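Local structure of beta-ketothiolase BktB (Ralstonia eutropha, 4NZS) at residues A[55-60]-A[116-121]; A[72-77]-A[86-91]. The protein catalyses the condensation of acetyl-CoA with propionyl-CoA or a second acetyl-CoA, forming the 3-oxoacyl-CoA needed for efficient production of a polyhydroxyalkanoate copolymer. All blocks are in the same frame, centred on the assembly; numbering follows the deposited sequence.

Contact 1: A[55-60]-A[116-121]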
ATOM      1  N   GLY A  55      24.003  16.849  28.045  1.00 53.36           N
ATOM      2  CA  GLY A  55      22.886  17.834  28.131  1.00 53.68           C
ATOM      3  C   GLY A  55      22.307  18.366  26.812  1.00 55.63           C
ATOM      4  O   GLY A  55      21.503  19.311  26.829  1.00 54.26           O
ATOM      5  N   HIS A  56      22.742  17.793  25.682  1.00 51.46           N
ATOM      6  CA  HIS A  56      22.179  18.101  24.359  1.00 53.17           C
ATOM      7  C   HIS A  56      22.575  17.044  23.328  1.00 51.71           C
ATOM      8  O   HIS A  56      23.704  16.560  23.357  1.00 51.25           O
ATOM      9  CB  HIS A  56      22.581  19.490  23.871  1.00 55.04           C
ATOM     10  CG  HIS A  56      21.418  20.303  23.384  1.00 56.57           C
ATOM     11  ND1 HIS A  56      20.466  19.794  22.529  1.00 55.87           N
ATOM     12  CD2 HIS A  56      21.041  21.574  23.652  1.00 61.42           C
ATOM     13  CE1 HIS A  56      19.560  20.716  22.283  1.00 56.68           C
ATOM     14  NE2 HIS A  56      19.892  21.812  22.939  1.00 57.74           N
ATOM     15  N   VAL A  57      21.633  16.634  22.473  1.00 53.08           N
ATOM     16  CA  VAL A  57      21.964  15.760  21.327  1.00 53.07           C
ATOM     17  C   VAL A  57      21.378  16.226  20.000  1.00 49.05           C
ATOM     18  O   VAL A  57      20.217  16.598  19.899  1.00 45.70           O
ATOM     19  CB  VAL A  57      21.488  14.334  21.544  1.00 56.52           C
ATOM     20  CG1 VAL A  57      21.810  13.461  20.329  1.00 53.74           C
ATOM     21  CG2 VAL A  57      22.128  13.770  22.806  1.00 61.84           C
ATOM     22  N   VAL A  58      22.194  16.198  18.965  1.00 50.16           N
ATOM     23  CA  VAL A  58      21.680  16.492  17.660  1.00 49.07           C
ATOM     24  C   VAL A  58      22.089  15.426  16.651  1.00 49.27           C
ATOM     25  O   VAL A  58      23.273  15.121  16.503  1.00 52.38           O
ATOM     26  CB  VAL A  58      22.116  17.879  17.192  1.00 54.36           C
ATOM     27  CG1 VAL A  58      21.551  18.155  15.802  1.00 52.32           C
ATOM     28  CG2 VAL A  58      21.656  18.947  18.200  1.00 52.13           C
ATOM     29  N   PHE A  59      21.089  14.885  15.951  1.00 42.52           N
ATOM     30  CA  PHE A  59      21.326  13.950  14.892  1.00 38.63           C
ATOM     31  C   PHE A  59      20.892  14.510  13.548  1.00 35.44           C
ATOM     32  O   PHE A  59      20.021  15.369  13.437  1.00 35.84           O
ATOM     33  CB  PHE A  59      20.640  12.632  15.203  1.00 39.77           C
ATOM     34  CG  PHE A  59      21.577  11.582  15.720  1.00 41.69           C
ATOM     35  CD1 PHE A  59      22.011  11.607  17.028  1.00 40.65           C
ATOM     36  CD2 PHE A  59      21.991  10.535  14.893  1.00 46.29           C
ATOM     37  CE1 PHE A  59      22.873  10.633  17.498  1.00 43.60           C
ATOM     38  CE2 PHE A  59      22.840   9.542  15.358  1.00 45.51           C
ATOM     39  CZ  PHE A  59      23.301   9.606  16.659  1.00 46.41           C
ATOM     40  N   GLY A  60      21.587  14.053  12.529  1.00 35.10           N
ATOM     41  CA  GLY A  60      21.268  14.362  11.159  1.00 33.58           C
ATOM     42  C   GLY A  60      20.711  13.110  10.524  1.00 38.45           C
ATOM     43  O   GLY A  60      21.241  11.970  10.680  1.00 36.06           O
ATOM     44  N   VAL A 116      28.515  19.762  27.765  1.00 77.51           N
ATOM     45  CA  VAL A 116      28.653  18.441  27.168  1.00 68.79           C
ATOM     46  C   VAL A 116      27.577  18.191  26.099  1.00 62.44           C
ATOM     47  O   VAL A 116      26.359  18.121  26.392  1.00 57.39           O
ATOM     48  CB  VAL A 116      28.540  17.363  28.260  1.00 70.92           C
ATOM     49  CG1 VAL A 116      29.179  16.063  27.772  1.00 68.48           C
ATOM     50  CG2 VAL A 116      29.156  17.856  29.578  1.00 71.86           C
ATOM     51  N   ALA A 117      28.007  18.050  24.854  1.00 54.31           N
ATOM     52  CA  ALA A 117      27.074  17.831  23.763  1.00 52.94           C
ATOM     53  C   ALA A 117      27.514  16.720  22.829  1.00 55.18           C
ATOM     54  O   ALA A 117      28.691  16.543  22.588  1.00 54.92           O
ATOM     55  CB  ALA A 117      26.866  19.115  22.989  1.00 50.16           C
ATOM     56  N   ILE A 118      26.544  16.003  22.279  1.00 56.48           N
ATOM     57  CA  ILE A 118      26.794  14.933  21.325  1.00 52.33           C
ATOM     58  C   ILE A 118      26.201  15.336  19.982  1.00 46.19           C
ATOM     59  O   ILE A 118      25.118  15.868  19.926  1.00 42.09           O
ATOM     60  CB  ILE A 118      26.297  13.562  21.870  1.00 52.57           C
ATOM     61  CG1 ILE A 118      27.468  12.655  22.185  1.00 53.17           C
ATOM     62  CG2 ILE A 118      25.396  12.784  20.924  1.00 60.51           C
ATOM     63  CD1 ILE A 118      27.034  11.332  22.755  1.00 53.29           C
ATOM     64  N   GLY A 119      26.952  15.104  18.921  1.00 42.14           N
ATOM     65  CA  GLY A 119      26.478  15.307  17.575  1.00 39.52           C
ATOM     66  C   GLY A 119      26.736  14.075  16.753  1.00 39.19           C
ATOM     67  O   GLY A 119      27.842  13.593  16.719  1.00 34.92           O
ATOM     68  N   GLY A 120      25.719  13.599  16.058  1.00 37.24           N
ATOM     69  CA  GLY A 120      25.789  12.364  15.304  1.00 38.66           C
ATOM     70  C   GLY A 120      24.895  12.368  14.083  1.00 40.49           C
ATOM     71  O   GLY A 120      24.374  13.398  13.704  1.00 38.34           O
ATOM     72  N   GLY A 121      24.790  11.231  13.410  1.00 40.20           N
ATOM     73  CA  GLY A 121      23.795  11.063  12.368  1.00 44.51           C
ATOM     74  C   GLY A 121      23.466   9.623  12.059  1.00 41.67           C
ATOM     75  O   GLY A 121      24.266   8.756  12.338  1.00 43.69           O
TER
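Val58 O is gripped twice by the neighbouring strand. Gly120 N donates a hydrogen bond of 2.9 Å to Val58 O. Gly119 CA adds a CA-H...O contact to the same oxygen. The pair belongs to the core sheet of the N-terminal half of the thiolase fold, where strand 57-60 lies between strands 88-92 and 116-124 and runs parallel to both. The axes of 57-60 and 116-121 differ in direction by 18°.

The other bonds follow the parallel pattern. Ile118 N donates to His56 O and Val58 N to Ile118 O, each at 3.1 Å. Ile118 O also meets Val57 CA, so it too has two contacts. Gly55 N donates to Val116 O at the other end of the pairing.

Val57, Phe59 and Ile118 occupy one face, under helices 72-79 and 32-47. Val57 and Ile118 run alongside each other with their tips in one direction. CG1 of Val57 stands anti to the backbone N (chi1 179°) and touches Ile118 CG2 at 3.7 Å. The same CG1 lies at the edge of the Phe59 ring, in its plane. Val58 points to the other face and packs on Ala101 of helix 97-110. The His56 ring turns from 116-121 and meets His287 of the second subunit edge-to-face.

The run of glycines at 119-121 leaves the backbone bare of side chains beside Phe59. One face of the Phe59 ring covers the backbone of Gly120. Gly120 CA makes a CH-pi contact 3.9 Å from the Phe59 ring centroid, only 8° off the ring normal. Gly60 N donates to Gly120 O at 3.1 Å, a more bent bond than the other four.

Contact 2: A[72-77]-A[86-91]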
ATOM      1  N   LEU A  72      13.864  10.736  16.093  1.00 34.24           N
ATOM      2  CA  LEU A  72      15.121   9.989  16.029  1.00 30.56           C
ATOM      3  C   LEU A  72      16.237  10.333  16.966  1.00 34.23           C
ATOM      4  O   LEU A  72      16.987   9.436  17.468  1.00 28.53           O
ATOM      5  CB  LEU A  72      15.684  10.198  14.646  1.00 34.10           C
ATOM      6  CG  LEU A  72      16.934   9.495  14.110  1.00 35.93           C
ATOM      7  CD1 LEU A  72      18.130  10.318  14.419  1.00 40.37           C
ATOM      8  CD2 LEU A  72      17.111   8.048  14.566  1.00 40.17           C
ATOM      9  N   GLY A  73      16.469  11.638  17.103  1.00 32.07           N
ATOM     10  CA  GLY A  73      17.574  12.089  17.949  1.00 31.79           C
ATOM     11  C   GLY A  73      17.352  11.840  19.445  1.00 28.67           C
ATOM     12  O   GLY A  73      18.279  11.717  20.198  1.00 23.90           O
ATOM     13  N   ARG A  74      16.115  11.827  19.878  1.00 31.38           N
ATOM     14  CA  ARG A  74      15.813  11.516  21.260  1.00 33.66           C
ATOM     15  C   ARG A  74      15.915  10.034  21.421  1.00 38.02           C
ATOM     16  O   ARG A  74      16.364   9.568  22.459  1.00 41.74           O
ATOM     17  CB  ARG A  74      14.431  12.019  21.606  1.00 37.14           C
ATOM     18  CG  ARG A  74      13.875  11.639  22.973  1.00 43.91           C
ATOM     19  CD  ARG A  74      14.259  12.607  24.067  1.00 43.70           C
ATOM     20  NE  ARG A  74      13.416  12.385  25.233  1.00 49.57           N
ATOM     21  CZ  ARG A  74      13.603  12.946  26.424  1.00 49.35           C
ATOM     22  NH1 ARG A  74      14.604  13.793  26.635  1.00 50.79           N
ATOM     23  NH2 ARG A  74      12.789  12.644  27.421  1.00 50.37           N
ATOM     24  N   VAL A  75      15.537   9.262  20.409  1.00 38.99           N
ATOM     25  CA  VAL A  75      15.621   7.799  20.555  1.00 38.32           C
ATOM     26  C   VAL A  75      17.072   7.319  20.505  1.00 39.80           C
ATOM     27  O   VAL A  75      17.440   6.348  21.182  1.00 37.28           O
ATOM     28  CB  VAL A  75      14.807   7.029  19.475  1.00 42.64           C
ATOM     29  CG1 VAL A  75      15.071   5.525  19.587  1.00 44.70           C
ATOM     30  CG2 VAL A  75      13.319   7.268  19.609  1.00 40.65           C
ATOM     31  N   ALA A  76      17.885   7.919  19.653  1.00 42.14           N
ATOM     32  CA  ALA A  76      19.263   7.490  19.600  1.00 42.77           C
ATOM     33  C   ALA A  76      19.910   7.819  20.909  1.00 40.67           C
ATOM     34  O   ALA A  76      20.662   7.026  21.450  1.00 55.78           O
ATOM     35  CB  ALA A  76      20.007   8.143  18.461  1.00 41.34           C
ATOM     36  N   ALA A  77      19.627   9.004  21.416  1.00 35.62           N
ATOM     37  CA  ALA A  77      20.223   9.401  22.664  1.00 38.85           C
ATOM     38  C   ALA A  77      19.757   8.556  23.820  1.00 34.30           C
ATOM     39  O   ALA A  77      20.544   7.978  24.524  1.00 31.92           O
ATOM     40  CB  ALA A  77      19.866  10.849  22.938  1.00 35.64           C
ATOM     41  N   ALA A  86      17.906  15.169  29.016  1.00 45.76           N
ATOM     42  CA  ALA A  86      18.638  15.855  27.921  1.00 46.74           C
ATOM     43  C   ALA A  86      17.858  16.172  26.593  1.00 46.10           C
ATOM     44  O   ALA A  86      17.432  15.263  25.862  1.00 45.50           O
ATOM     45  CB  ALA A  86      19.866  15.024  27.590  1.00 43.96           C
ATOM     46  N   PRO A  87      17.677  17.467  26.282  1.00 50.69           N
ATOM     47  CA  PRO A  87      17.362  17.986  24.932  1.00 48.28           C
ATOM     48  C   PRO A  87      18.018  17.289  23.731  1.00 45.67           C
ATOM     49  O   PRO A  87      19.231  17.124  23.658  1.00 47.75           O
ATOM     50  CB  PRO A  87      17.811  19.451  25.028  1.00 50.39           C
ATOM     51  CG  PRO A  87      17.573  19.805  26.476  1.00 51.08           C
ATOM     52  CD  PRO A  87      17.408  18.515  27.284  1.00 49.29           C
ATOM     53  N   ALA A  88      17.192  16.911  22.760  1.00 45.84           N
ATOM     54  CA  ALA A  88      17.644  16.137  21.621  1.00 39.78           C
ATOM     55  C   ALA A  88      16.844  16.561  20.443  1.00 36.42           C
ATOM     56  O   ALA A  88      15.643  16.675  20.534  1.00 36.71           O
ATOM     57  CB  ALA A  88      17.434  14.649  21.871  1.00 38.96           C
ATOM     58  N   LEU A  89      17.503  16.689  19.311  1.00 33.74           N
ATOM     59  CA  LEU A  89      16.939  17.342  18.178  1.00 34.17           C
ATOM     60  C   LEU A  89      17.384  16.628  16.928  1.00 35.25           C
ATOM     61  O   LEU A  89      18.523  16.281  16.803  1.00 34.88           O
ATOM     62  CB  LEU A  89      17.496  18.746  18.131  1.00 35.50           C
ATOM     63  CG  LEU A  89      17.312  19.456  16.802  1.00 36.40           C
ATOM     64  CD1 LEU A  89      15.921  20.043  16.802  1.00 38.39           C
ATOM     65  CD2 LEU A  89      18.356  20.550  16.577  1.00 38.83           C
ATOM     66  N   THR A  90      16.481  16.370  16.000  1.00 35.89           N
ATOM     67  CA  THR A  90      16.912  15.773  14.766  1.00 37.05           C
ATOM     68  C   THR A  90      16.931  16.891  13.812  1.00 36.98           C
ATOM     69  O   THR A  90      16.163  17.823  13.986  1.00 43.17           O
ATOM     70  CB  THR A  90      15.966  14.689  14.319  1.00 33.64           C
ATOM     71  OG1 THR A  90      15.924  13.747  15.377  1.00 31.23           O
ATOM     72  CG2 THR A  90      16.515  14.008  13.008  1.00 33.79           C
ATOM     73  N   VAL A  91      17.795  16.819  12.827  1.00 34.71           N
ATOM     74  CA  VAL A  91      18.009  17.946  11.949  1.00 36.08           C
ATOM     75  C   VAL A  91      18.226  17.482  10.522  1.00 36.94           C
ATOM     76  O   VAL A  91      18.622  16.361  10.281  1.00 29.73           O
ATOM     77  CB  VAL A  91      19.237  18.681  12.457  1.00 39.51           C
ATOM     78  CG1 VAL A  91      19.897  19.509  11.381  1.00 42.83           C
ATOM     79  CG2 VAL A  91      18.838  19.559  13.632  1.00 40.45           C
TER
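Thr90 OG1 accepts a hydrogen bond from Gly73 N at 2.8 Å, the shortest polar link between helix 72-77 and strand 88-91. The Thr90 hydroxyl is turned anti to its own carbonyl carbon (chi1 -58°), which brings OG1 to the backbone N of Gly73, in the first turn of the helix. Leu72 crosses Thr90 at about a right angle, with Leu72 CB 3.6 Å from Thr90 OG1.

This end is the tight one. Gly73 has no side chain, and its backbone comes close to the strand, with Gly73 CA 4.9 Å from Thr90 CA. Next to it, the methyl of Ala88 points toward the helix. Ala88 CB sits 3.5 Å from Gly73 O and 3.6 Å from Arg74 CA. Two small residues thus let helix and strand axes approach to 6.2 Å.

The Arg74 end is looser. It is buried as well, and the second subunit borders it, as it does the strand. The Arg74 chain bends at chi2 (88°) and carries its guanidinium back to Ala86. Arg74 NH1 meets Ala86 O at 3.3 Å, in the guanidinium plane at its edge, but the bond is weak. NH1 also bonds Ile84 O, while Arg74 NE bonds Gly388 O of the second subunit. The guanidinium therefore ties the loop before the strand to the interface.

Thr90 and Val91 pair antiparallel with a strand of the second subunit, so the sheet continues across that interface. Within the chain, helix 72-79 leads from strand 57-60 to its parallel neighbour 88-92, a beta-alpha-beta crossover of the thiolase N-terminal domain.

Both contacts are buried and involve the same sheet. Contact 1 joins strands 57-60 and 116-124 inside it. Contact 2 sets helix 72-79 against strand 88-92, at the edge of the sheet within this chain. Strand 57-60 is the bridge: Val57 N probably bonds Pro87 O, and Phe59 O probably bonds Val91 N, both at 2.7 Å. Phe59 CB also packs on Leu72 CD1. The chemistry differs with place. Contact 1 relies on regular backbone bonds and apolar cover, while contact 2 uses a hydroxyl, a methyl and an arginine beside the second subunit. Along the chain, both segments of contact 2 fall between those of contact 1.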